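Chitinase A (Cycas revoluta, PDB 4MNK) probably hydrolyses chitin as a family 18 glycosidase of class V, and is captured here with chito-oligosaccharide bound. Local coordinates at residues I104-A107 against R108-F112. Numbering follows the deposited sequence. Where two conformers were deposited one is given.
Sequences IALA and RRYGF
The amide of R109 reaches the carbonyl oxygen of A105 at 2.8 Å from N to O, and with R108 N on I104 O it keeps the helix 93-110 regular up to its last turn. There the helix is brought to a close: the carbonyl oxygen of A107 accepts the amide of F112 at 2.9 Å from O to N, a bond bent to 142° at the hydrogen. This is one half of a Schellman motif, a standard way for an α-helix to stop: the 6→1 bond from F112 N to A107 O encloses the 5→2 bond from G111 N to R108 O. G111 suits the turn, since its positive phi of 80° is one that glycine adopts easily. Within the turn itself, F112 CB comes 4.2 Å from A107 CB, an apolar contact.

Side chains follow the same spacing. L106 lays CD1 against the rim of the Y110 ring, near its plane, at 3.4 Å from CE1. The leucine gets there because its CG stands anti to the backbone N (chi1 -170°), which brings a branch that starts away from the last turn back toward it. The Y110 side chain also touches E52 and E56 of the helix 52-63. Were Y110 an alanine, L106 CD1 would probably lose its aromatic neighbour and a gap open against those two glutamates. In one of two modelled conformers of R109, A105 O lies over one face of the guanidinium, toward its rim.

In the TIM barrel of this family, R108 NE forms a salt bridge with E145 of the helix 125-149, and NH2 hydrogen-bonds P152 O in the loop that follows; I104 packs on A141 and I142 of that helix. L106 and F112 instead meet I73 on the strand 70-77, and F112 also touches F58 of the helix 52-63, wedging the helix end between both neighbouring helices and the barrel wall.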
ATOM      1  N   ILE A 104       3.160 -18.703   7.980  1.00  7.02           N
ATOM      2  CA  ILE A 104       3.208 -19.655   6.875  1.00  7.47           C
ATOM      3  C   ILE A 104       1.978 -20.567   6.918  1.00  7.69           C
ATOM      4  O   ILE A 104       1.322 -20.783   5.896  1.00  7.84           O
ATOM      5  CB  ILE A 104       4.526 -20.458   6.887  1.00  7.54           C
ATOM      6  CG1 ILE A 104       5.697 -19.537   6.525  1.00  8.04           C
ATOM      7  CG2 ILE A 104       4.453 -21.651   5.934  1.00  7.99           C
ATOM      8  CD1 ILE A 104       7.052 -20.093   6.878  1.00  8.56           C
ATOM      9  N   ALA A 105       1.646 -21.060   8.111  1.00  7.88           N
ATOM     10  CA  ALA A 105       0.468 -21.905   8.305  1.00  8.29           C
ATOM     11  C   ALA A 105      -0.822 -21.175   7.931  1.00  8.48           C
ATOM     12  O   ALA A 105      -1.721 -21.767   7.338  1.00  8.64           O
ATOM     13  CB  ALA A 105       0.399 -22.415   9.741  1.00  8.50           C
ATOM     14  N   LEU A 106      -0.900 -19.893   8.274  1.00  8.64           N
ATOM     15  CA  LEU A 106      -2.066 -19.069   7.970  1.00  9.04           C
ATOM     16  C   LEU A 106      -2.300 -18.928   6.465  1.00  8.43           C
ATOM     17  O   LEU A 106      -3.428 -19.096   5.985  1.00  8.54           O
ATOM     18  CB  LEU A 106      -1.923 -17.689   8.614  1.00  9.80           C
ATOM     19  CG  LEU A 106      -3.161 -16.793   8.601  1.00 11.79           C
ATOM     20  CD1 LEU A 106      -4.165 -17.258   9.635  1.00 13.61           C
ATOM     21  CD2 LEU A 106      -2.753 -15.365   8.879  1.00 13.43           C
ATOM     22  N   ALA A 107      -1.236 -18.623   5.722  1.00  7.91           N
ATOM     23  CA  ALA A 107      -1.347 -18.472   4.275  1.00  7.37           C
ATOM     24  C   ALA A 107      -1.853 -19.766   3.637  1.00  7.30           C
ATOM     25  O   ALA A 107      -2.764 -19.741   2.810  1.00  7.16           O
ATOM     26  CB  ALA A 107      -0.017 -18.048   3.673  1.00  7.44           C
ATOM     27  N   ARG A 108      -1.283 -20.899   4.045  1.00  7.53           N
ATOM     28  CA  ARG A 108      -1.720 -22.192   3.521  1.00  7.97           C
ATOM     29  C   ARG A 108      -3.151 -22.528   3.936  1.00  8.00           C
ATOM     30  O   ARG A 108      -3.919 -23.054   3.131  1.00  8.07           O
ATOM     31  CB  ARG A 108      -0.764 -23.315   3.940  1.00  8.16           C
ATOM     32  CG  ARG A 108       0.650 -23.197   3.371  1.00  8.85           C
ATOM     33  CD  ARG A 108       0.659 -23.115   1.851  1.00  9.60           C
ATOM     34  NE  ARG A 108       2.010 -23.273   1.319  1.00  9.69           N
ATOM     35  CZ  ARG A 108       2.374 -22.981   0.074  1.00  9.86           C
ATOM     36  NH1 ARG A 108       1.492 -22.496  -0.795  1.00 10.26           N
ATOM     37  NH2 ARG A 108       3.631 -23.167  -0.303  1.00 10.40           N
ATOM     38  N   ARG A 109      -3.510 -22.203   5.176  0.50  8.23           N
ATOM     39  CA  ARG A 109      -4.831 -22.534   5.711  0.50  8.33           C
ATOM     40  C   ARG A 109      -5.984 -21.871   4.951  0.50  8.17           C
ATOM     41  O   ARG A 109      -7.046 -22.475   4.788  0.50  8.07           O
ATOM     42  CB  ARG A 109      -4.906 -22.199   7.202  0.50  8.63           C
ATOM     43  CG  ARG A 109      -6.177 -22.679   7.873  0.50  8.97           C
ATOM     44  CD  ARG A 109      -6.022 -22.733   9.385  0.50  9.58           C
ATOM     45  NE  ARG A 109      -5.028 -23.720   9.800  0.50 10.45           N
ATOM     46  CZ  ARG A 109      -3.857 -23.421  10.353  0.50 11.12           C
ATOM     47  NH1 ARG A 109      -3.018 -24.390  10.695  0.50 11.48           N
ATOM     48  NH2 ARG A 109      -3.524 -22.155  10.571  0.50 11.44           N
ATOM     49  N   TYR A 110      -5.772 -20.643   4.480  1.00  8.05           N
ATOM     50  CA  TYR A 110      -6.809 -19.924   3.742  1.00  8.15           C
ATOM     51  C   TYR A 110      -6.622 -19.913   2.225  1.00  7.81           C
ATOM     52  O   TYR A 110      -7.417 -19.307   1.512  1.00  8.24           O
ATOM     53  CB  TYR A 110      -6.965 -18.495   4.272  1.00  8.61           C
ATOM     54  CG  TYR A 110      -7.446 -18.405   5.703  1.00  9.33           C
ATOM     55  CD1 TYR A 110      -6.688 -17.747   6.665  1.00 11.00           C
ATOM     56  CD2 TYR A 110      -8.664 -18.965   6.093  1.00 10.18           C
ATOM     57  CE1 TYR A 110      -7.124 -17.655   7.978  1.00 11.79           C
ATOM     58  CE2 TYR A 110      -9.108 -18.883   7.409  1.00 10.60           C
ATOM     59  CZ  TYR A 110      -8.329 -18.227   8.344  1.00 11.99           C
ATOM     60  OH  TYR A 110      -8.753 -18.134   9.646  1.00 13.12           O
ATOM     61  N   GLY A 111      -5.577 -20.573   1.735  1.00  7.15           N
ATOM     62  CA  GLY A 111      -5.367 -20.707   0.294  1.00  6.92           C
ATOM     63  C   GLY A 111      -4.745 -19.496  -0.380  1.00  6.45           C
ATOM     64  O   GLY A 111      -4.950 -19.275  -1.576  1.00  6.92           O
ATOM     65  N   PHE A 112      -3.984 -18.715   0.385  1.00  5.89           N
ATOM     66  CA  PHE A 112      -3.207 -17.602  -0.156  1.00  5.90           C
ATOM     67  C   PHE A 112      -1.906 -18.088  -0.782  1.00  6.11           C
ATOM     68  O   PHE A 112      -1.350 -19.111  -0.372  1.00  6.55           O
ATOM     69  CB  PHE A 112      -2.913 -16.574   0.939  1.00  5.77           C
ATOM     70  CG  PHE A 112      -4.118 -15.793   1.364  1.00  5.52           C
ATOM     71  CD1 PHE A 112      -4.529 -14.685   0.632  1.00  6.13           C
ATOM     72  CD2 PHE A 112      -4.853 -16.166   2.483  1.00  6.41           C
ATOM     73  CE1 PHE A 112      -5.651 -13.957   1.013  1.00  6.58           C
ATOM     74  CE2 PHE A 112      -5.978 -15.441   2.871  1.00  6.98           C
ATOM     75  CZ  PHE A 112      -6.378 -14.339   2.134  1.00  6.87           C
TER